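Local coordinates for protein Pre-mRNA splicing factor PRP8 (Cyanidioschyzon merolae, PDB 6NQI) that probably binds spliceosomal snRNAs and the pre-mRNA intron as a splicing factor, and is represented here by its RNase H-like (RH) domain, at residues A[120-125]-A[172-177]; A[114-119]-A[157-162]; A[126-131]-A[138-143]. All coordinates share one frame; numbering follows the deposited sequence.

Contact 1 (A[120-125]-A[172-177])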
# COMPACT_ATOMS: atom_id res chain seq x y z
N MET A 120 3.80 -8.02 -1.20
CA MET A 120 3.88 -9.21 -0.37
C MET A 120 5.10 -10.05 -0.71
O MET A 120 5.50 -10.90 0.09
CB MET A 120 2.62 -10.05 -0.54
CG MET A 120 2.34 -11.03 0.59
SD MET A 120 2.09 -10.12 2.10
CE MET A 120 3.61 -10.50 2.98
N ALA A 121 5.70 -9.81 -1.87
CA ALA A 121 6.87 -10.54 -2.34
C ALA A 121 8.19 -9.99 -1.80
O ALA A 121 9.21 -10.69 -1.91
CB ALA A 121 6.88 -10.50 -3.87
N LEU A 122 8.21 -8.81 -1.17
CA LEU A 122 9.48 -8.31 -0.64
C LEU A 122 9.82 -9.09 0.63
O LEU A 122 8.97 -9.23 1.51
CB LEU A 122 9.38 -6.81 -0.38
CG LEU A 122 9.20 -5.91 -1.63
CD1 LEU A 122 9.26 -4.40 -1.35
CD2 LEU A 122 10.19 -6.24 -2.77
N PRO A 123 11.03 -9.64 0.75
CA PRO A 123 11.31 -10.54 1.88
C PRO A 123 11.26 -9.86 3.24
O PRO A 123 10.87 -10.50 4.23
CB PRO A 123 12.70 -11.12 1.55
CG PRO A 123 12.85 -10.93 0.08
CD PRO A 123 12.15 -9.63 -0.21
N GLU A 124 11.65 -8.59 3.33
CA GLU A 124 11.60 -7.88 4.60
C GLU A 124 10.16 -7.81 5.12
O GLU A 124 9.91 -8.02 6.31
CB GLU A 124 12.20 -6.49 4.43
CG GLU A 124 13.10 -5.97 5.54
CD GLU A 124 14.34 -5.30 4.96
OE1 GLU A 124 14.20 -4.22 4.31
OE2 GLU A 124 15.46 -5.85 5.16
N ILE A 125 9.22 -7.50 4.22
CA ILE A 125 7.80 -7.38 4.58
C ILE A 125 7.21 -8.74 4.89
O ILE A 125 6.46 -8.91 5.86
CB ILE A 125 7.01 -6.72 3.44
CG1 ILE A 125 7.53 -5.33 3.10
CG2 ILE A 125 5.53 -6.67 3.81
CD1 ILE A 125 7.54 -4.39 4.25
N ARG A 172 12.60 -12.61 -10.39
CA ARG A 172 13.53 -11.86 -11.23
C ARG A 172 13.74 -10.44 -10.68
O ARG A 172 14.86 -9.92 -10.71
CB ARG A 172 13.00 -11.85 -12.67
CG ARG A 172 14.08 -12.09 -13.73
CD ARG A 172 13.49 -12.24 -15.14
NE ARG A 172 12.51 -13.32 -15.17
CZ ARG A 172 11.86 -13.72 -16.26
NH1 ARG A 172 12.08 -13.12 -17.42
NH2 ARG A 172 10.97 -14.71 -16.17
N VAL A 173 12.69 -9.84 -10.12
CA VAL A 173 12.85 -8.52 -9.50
C VAL A 173 13.72 -8.63 -8.26
O VAL A 173 14.63 -7.82 -8.04
CB VAL A 173 11.48 -7.93 -9.12
CG1 VAL A 173 11.66 -6.56 -8.50
CG2 VAL A 173 10.58 -7.90 -10.32
N LEU A 174 13.46 -9.64 -7.42
CA LEU A 174 14.24 -9.81 -6.21
C LEU A 174 15.70 -10.06 -6.54
O LEU A 174 16.59 -9.64 -5.79
CB LEU A 174 13.67 -10.97 -5.39
CG LEU A 174 12.37 -10.63 -4.67
CD1 LEU A 174 11.84 -11.85 -3.94
CD2 LEU A 174 12.55 -9.43 -3.74
N GLN A 175 15.96 -10.73 -7.66
CA GLN A 175 17.33 -11.06 -8.05
C GLN A 175 18.04 -9.86 -8.66
O GLN A 175 19.28 -9.79 -8.60
CB GLN A 175 17.30 -12.22 -9.04
CG GLN A 175 17.36 -13.59 -8.40
CD GLN A 175 17.38 -14.70 -9.43
OE1 GLN A 175 17.74 -14.48 -10.59
NE2 GLN A 175 16.99 -15.91 -9.01
N LEU A 176 17.29 -8.94 -9.27
CA LEU A 176 17.87 -7.75 -9.87
C LEU A 176 18.15 -6.65 -8.85
O LEU A 176 19.17 -5.96 -8.94
CB LEU A 176 16.94 -7.24 -10.97
CG LEU A 176 17.16 -8.02 -12.26
CD1 LEU A 176 16.24 -7.48 -13.34
CD2 LEU A 176 18.64 -8.03 -12.69
N VAL A 177 17.27 -6.49 -7.85
CA VAL A 177 17.48 -5.54 -6.77
C VAL A 177 18.17 -6.31 -5.64
O VAL A 177 18.13 -7.54 -5.59
CB VAL A 177 16.15 -4.90 -6.31
CG1 VAL A 177 16.38 -3.53 -5.73
CG2 VAL A 177 15.15 -4.82 -7.46
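The CA atoms of L122 and L174 lie 7.5 Å apart, where the turn leading into helix 123-130 passes the C-terminal part of helix 170-176. L122 holds the N-cap position of helix 123-130. V177 is where helical geometry ends on the other side, and its N still bonds to V173 O. Almost all that segment 172-177 brings to the contact is L174. Its CB points toward the turn, and CG stands beside the backbone N (chi1 -75°). With the second torsion trans, the isobutyl fork extends from the helix into the turn, and both methyls find partners there. CD2 ends against the ring of P123, 3.6 Å from its CD. The same L174 CD2 meets L122 CD2 at 4.1 Å, and these two leucines cross at a slant. L122 does not aim its CB at the helix; only the end of the side chain comes nearer. The other methyl, L174 CD1, rests on the carbonyl oxygen of A121, 3.5 Å from A121 O. This is van der Waals contact, not a bond. Replacing L174 by an alanine is likely to open a gap beside P123 CD and L122 CD2. Behind the contact, L122 packs on L166, W178, L195 and W196, and V173 also reaches L166. The contact is small and largely apolar. It joins the start of helix 123-130 to helix 170-176, which packs against helix 152-168 in this RNase H-like domain.

Contact 2 (A[114-119]-A[157-162])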
# COMPACT_ATOMS: atom_id res chain seq x y z
N MET A 114 -3.64 -1.43 -10.31
CA MET A 114 -2.33 -1.30 -9.69
C MET A 114 -2.05 -2.43 -8.71
O MET A 114 -2.70 -2.50 -7.65
CB MET A 114 -2.16 0.07 -9.01
CG MET A 114 -2.31 1.24 -10.00
SD MET A 114 -2.35 2.93 -9.32
CE MET A 114 -4.03 3.11 -8.75
N PRO A 115 -1.13 -3.35 -9.02
CA PRO A 115 -0.87 -4.51 -8.15
C PRO A 115 0.03 -4.15 -6.97
O PRO A 115 1.17 -4.61 -6.84
CB PRO A 115 -0.20 -5.50 -9.11
CG PRO A 115 0.58 -4.60 -10.01
CD PRO A 115 -0.32 -3.40 -10.25
N LEU A 116 -0.52 -3.32 -6.09
CA LEU A 116 0.17 -2.92 -4.87
C LEU A 116 0.36 -4.11 -3.93
O LEU A 116 1.37 -4.19 -3.22
CB LEU A 116 -0.62 -1.79 -4.20
CG LEU A 116 -0.12 -1.21 -2.90
CD1 LEU A 116 1.22 -0.56 -3.11
CD2 LEU A 116 -1.12 -0.20 -2.40
N GLN A 117 -0.60 -5.05 -3.93
CA GLN A 117 -0.48 -6.23 -3.08
C GLN A 117 0.78 -7.04 -3.42
O GLN A 117 1.23 -7.84 -2.58
CB GLN A 117 -1.68 -7.16 -3.25
CG GLN A 117 -2.02 -7.44 -4.69
CD GLN A 117 -3.12 -8.48 -4.87
OE1 GLN A 117 -3.53 -9.14 -3.91
NE2 GLN A 117 -3.58 -8.65 -6.10
N ALA A 118 1.33 -6.88 -4.63
CA ALA A 118 2.54 -7.60 -5.00
C ALA A 118 3.70 -7.29 -4.05
O ALA A 118 4.67 -8.06 -4.02
CB ALA A 118 2.92 -7.29 -6.45
N LEU A 119 3.61 -6.23 -3.25
CA LEU A 119 4.67 -5.99 -2.28
C LEU A 119 4.81 -7.15 -1.29
O LEU A 119 5.86 -7.28 -0.64
CB LEU A 119 4.42 -4.69 -1.52
CG LEU A 119 4.64 -3.49 -2.39
CD1 LEU A 119 4.35 -2.19 -1.62
CD2 LEU A 119 6.06 -3.54 -2.94
N ALA A 157 6.46 6.81 -10.82
CA ALA A 157 6.47 5.87 -11.93
C ALA A 157 7.40 4.69 -11.66
O ALA A 157 7.11 3.56 -12.06
CB ALA A 157 6.87 6.61 -13.21
N ARG A 158 8.53 4.94 -11.00
CA ARG A 158 9.47 3.88 -10.68
C ARG A 158 8.84 2.88 -9.73
O ARG A 158 8.93 1.66 -9.93
CB ARG A 158 10.72 4.48 -10.05
CG ARG A 158 11.82 3.49 -9.86
CD ARG A 158 13.04 4.18 -9.29
NE ARG A 158 13.63 5.15 -10.19
CZ ARG A 158 14.67 5.92 -9.87
NH1 ARG A 158 15.21 5.82 -8.67
NH2 ARG A 158 15.15 6.78 -10.75
N PHE A 159 8.21 3.39 -8.68
CA PHE A 159 7.47 2.55 -7.75
C PHE A 159 6.43 1.72 -8.49
O PHE A 159 6.32 0.51 -8.27
CB PHE A 159 6.84 3.45 -6.69
CG PHE A 159 6.17 2.73 -5.58
CD1 PHE A 159 6.88 2.38 -4.44
CD2 PHE A 159 4.81 2.47 -5.63
CE1 PHE A 159 6.27 1.75 -3.40
CE2 PHE A 159 4.19 1.83 -4.57
CZ PHE A 159 4.92 1.47 -3.46
N LEU A 160 5.70 2.34 -9.42
CA LEU A 160 4.65 1.61 -10.13
C LEU A 160 5.25 0.50 -11.01
O LEU A 160 4.72 -0.62 -11.07
CB LEU A 160 3.82 2.59 -10.96
CG LEU A 160 2.42 2.19 -11.46
CD1 LEU A 160 1.53 1.66 -10.35
CD2 LEU A 160 1.75 3.38 -12.11
N LEU A 161 6.36 0.80 -11.69
CA LEU A 161 7.04 -0.20 -12.51
C LEU A 161 7.52 -1.36 -11.66
O LEU A 161 7.44 -2.53 -12.08
CB LEU A 161 8.22 0.44 -13.25
CG LEU A 161 9.08 -0.51 -14.10
CD1 LEU A 161 8.23 -1.21 -15.16
CD2 LEU A 161 10.24 0.22 -14.74
N LEU A 162 8.02 -1.06 -10.46
CA LEU A 162 8.44 -2.10 -9.53
C LEU A 162 7.25 -2.96 -9.13
O LEU A 162 7.38 -4.19 -9.06
CB LEU A 162 9.07 -1.47 -8.29
CG LEU A 162 10.52 -1.04 -8.52
CD1 LEU A 162 11.01 -0.20 -7.37
CD2 LEU A 162 11.44 -2.22 -8.74
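M114 and L160 make the aliphatic part of the contact. M114 CG lies 3.9 Å from L160 CD1, and the two side chains pass at a slant. L160 does not point its CB at the loop; CG is anti to the backbone N (chi1 -161°), and the end of the side chain comes nearer. The aromatic part is centred on F159. Two leucines of the 3-10 segment meet its far end. L116 CD1 comes to the ring edge, close to the ring plane, 4.1 Å from F159 CE2. L119 crosses F159 at about a right angle and sets its CD1 4.1 Å from F159 CZ, at an oblique position. Backbone bonds shape the loop itself. P115 is the centre of an inverse gamma turn with a weak bond from L116 N to M114 O. L119 N then bonds to L116 O at 3.0 Å within the 3-10 segment, from which both leucines reach the ring. Strand 24-32 continues this apolar layer: W31 meets the F159 ring, and W29 touches L116 and L119. Every pair across the contact is carbon on carbon. Between these two segments the hold therefore probably rests on burial and fit rather than on directional bonds.

Contact 3 (A[126-131]-A[138-143])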
# COMPACT_ATOMS: atom_id res chain seq x y z
N ARG A 126 7.45 -9.71 4.01
CA ARG A 126 6.93 -11.05 4.24
C ARG A 126 7.40 -11.59 5.59
O ARG A 126 6.61 -12.14 6.37
CB ARG A 126 7.34 -11.94 3.07
CG ARG A 126 6.83 -13.33 3.11
CD ARG A 126 7.58 -14.15 2.07
NE ARG A 126 9.03 -14.03 2.25
CZ ARG A 126 9.93 -14.56 1.43
NH1 ARG A 126 9.55 -15.26 0.37
NH2 ARG A 126 11.22 -14.38 1.68
N ASP A 127 8.68 -11.36 5.91
CA ASP A 127 9.27 -11.86 7.15
C ASP A 127 8.74 -11.11 8.37
O ASP A 127 8.49 -11.73 9.41
CB ASP A 127 10.79 -11.76 7.07
CG ASP A 127 11.39 -12.80 6.16
OD1 ASP A 127 10.64 -13.74 5.78
OD2 ASP A 127 12.60 -12.71 5.82
N ARG A 128 8.58 -9.79 8.28
CA ARG A 128 7.97 -9.10 9.41
C ARG A 128 6.51 -9.51 9.56
O ARG A 128 5.99 -9.54 10.68
CB ARG A 128 8.09 -7.58 9.25
CG ARG A 128 7.57 -6.79 10.44
CD ARG A 128 7.63 -5.31 10.12
NE ARG A 128 7.41 -4.42 11.26
CZ ARG A 128 8.30 -3.53 11.70
NH1 ARG A 128 9.48 -3.40 11.10
NH2 ARG A 128 8.00 -2.75 12.74
N THR A 129 5.87 -9.91 8.46
CA THR A 129 4.44 -10.21 8.50
C THR A 129 4.16 -11.54 9.16
O THR A 129 3.32 -11.61 10.07
CB THR A 129 3.87 -10.23 7.08
OG1 THR A 129 3.94 -8.92 6.51
CG2 THR A 129 2.43 -10.73 7.09
N GLN A 130 4.83 -12.61 8.73
CA GLN A 130 4.50 -13.92 9.29
C GLN A 130 4.82 -14.02 10.77
O GLN A 130 4.06 -14.61 11.54
CB GLN A 130 5.19 -15.03 8.52
CG GLN A 130 4.55 -15.25 7.18
CD GLN A 130 5.20 -16.36 6.41
OE1 GLN A 130 5.44 -17.45 6.95
NE2 GLN A 130 5.49 -16.10 5.14
N THR A 131 5.92 -13.42 11.20
CA THR A 131 6.34 -13.49 12.60
C THR A 131 5.54 -12.56 13.51
O THR A 131 5.79 -12.55 14.72
CB THR A 131 7.83 -13.14 12.70
OG1 THR A 131 8.10 -11.96 11.92
CG2 THR A 131 8.72 -14.31 12.23
N SER A 138 3.10 -0.86 10.60
CA SER A 138 4.43 -0.31 10.34
C SER A 138 4.36 0.64 9.14
O SER A 138 3.48 0.52 8.28
CB SER A 138 5.48 -1.43 10.10
OG SER A 138 4.97 -2.46 9.27
N ILE A 139 5.26 1.61 9.12
CA ILE A 139 5.31 2.62 8.05
C ILE A 139 6.69 2.60 7.42
O ILE A 139 7.70 2.79 8.10
CB ILE A 139 4.95 4.02 8.57
CG1 ILE A 139 3.53 4.04 9.14
CG2 ILE A 139 5.08 5.04 7.47
CD1 ILE A 139 3.16 5.29 9.89
N TRP A 140 6.72 2.43 6.10
CA TRP A 140 7.94 2.36 5.31
C TRP A 140 7.98 3.55 4.37
O TRP A 140 6.96 4.18 4.10
CB TRP A 140 8.01 1.04 4.52
CG TRP A 140 7.85 -0.17 5.40
CD1 TRP A 140 6.73 -0.54 6.08
CD2 TRP A 140 8.85 -1.14 5.71
NE1 TRP A 140 6.97 -1.69 6.78
CE2 TRP A 140 8.27 -2.07 6.58
CE3 TRP A 140 10.19 -1.31 5.34
CZ2 TRP A 140 8.97 -3.17 7.08
CZ3 TRP A 140 10.88 -2.40 5.83
CH2 TRP A 140 10.28 -3.31 6.69
N SER A 141 9.17 3.90 3.90
CA SER A 141 9.28 4.96 2.89
C SER A 141 9.41 4.28 1.53
O SER A 141 10.46 3.72 1.20
CB SER A 141 10.44 5.90 3.18
OG SER A 141 11.63 5.46 2.55
N GLY A 142 8.34 4.31 0.75
CA GLY A 142 8.34 3.64 -0.54
C GLY A 142 9.14 4.30 -1.64
O GLY A 142 9.37 3.67 -2.67
N TYR A 143 9.61 5.53 -1.43
CA TYR A 143 10.45 6.22 -2.41
C TYR A 143 11.89 6.32 -1.96
O TYR A 143 12.67 7.07 -2.56
CB TYR A 143 9.90 7.62 -2.73
CG TYR A 143 8.56 7.64 -3.43
CD1 TYR A 143 8.02 6.47 -3.95
CD2 TYR A 143 7.83 8.83 -3.58
CE1 TYR A 143 6.81 6.48 -4.58
CE2 TYR A 143 6.59 8.84 -4.23
CZ TYR A 143 6.10 7.66 -4.72
OH TYR A 143 4.89 7.62 -5.35
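R128 reaches from helix 123-130 to S138 and W140 on strand 137-141. The first group of contacts is between guanidinium and serine. R128 CG is anti to the backbone N (chi1 -175°), and the chain runs extended from CG to NE, long enough to bridge from helix to strand. S138 CB lies over one face of the guanidinium, 3.5 Å above its plane and displaced toward the edge of the group. R128 NE is 3.7 Å from S138 OG, too far for a hydrogen bond. The second group is between arginine and ring. R128 CD sits at the edge of the W140 indole, near its plane, 4.0 Å from W140 CZ2. The two side chains run past one another, pointing opposite ways. The guanidinium and ring planes are 77° apart, so they do not stack.

Strand 137-141 is an edge strand of the mixed sheet of the RNase H-like fold. It pairs antiparallel with strand 37-43 through backbone bonds of S138 with V40 and W140 with L38. Helix 123-130 comes just before it in the chain, and T129 packs on I42 of that neighbouring strand.

W140 NE1 gives a weak hydrogen bond to S138 OG, 3.3 Å long with an N-H...O angle of 155°. It ties together the two strand residues that receive the arginine. E124 and I125, about one turn before R128 on the same helix, also pack on W140 and place its indole against the helix.

In the fold
Contact 2 is the most central and wholly apolar. Contact 1 lies farther out, its centre about 15 Å from the centre of the chain, and is only partly buried, though also largely apolar. Contact 3 alone brings a charged group, from an exposed arginine laid against two buried strand residues. Contacts 1 and 3 share helix 123-130: its start serves contact 1 and its later turns contact 3. I125, on the segment of contact 1 but not touching helix 170-176, sets CD1 3.4 Å from W140 CE2 and packs against L119 of contact 2. F159 of contact 2 touches G142 and Y143, just past strand 137-141. Contacts 1 and 2 use helices 170-176 and 152-168, consecutive in the chain.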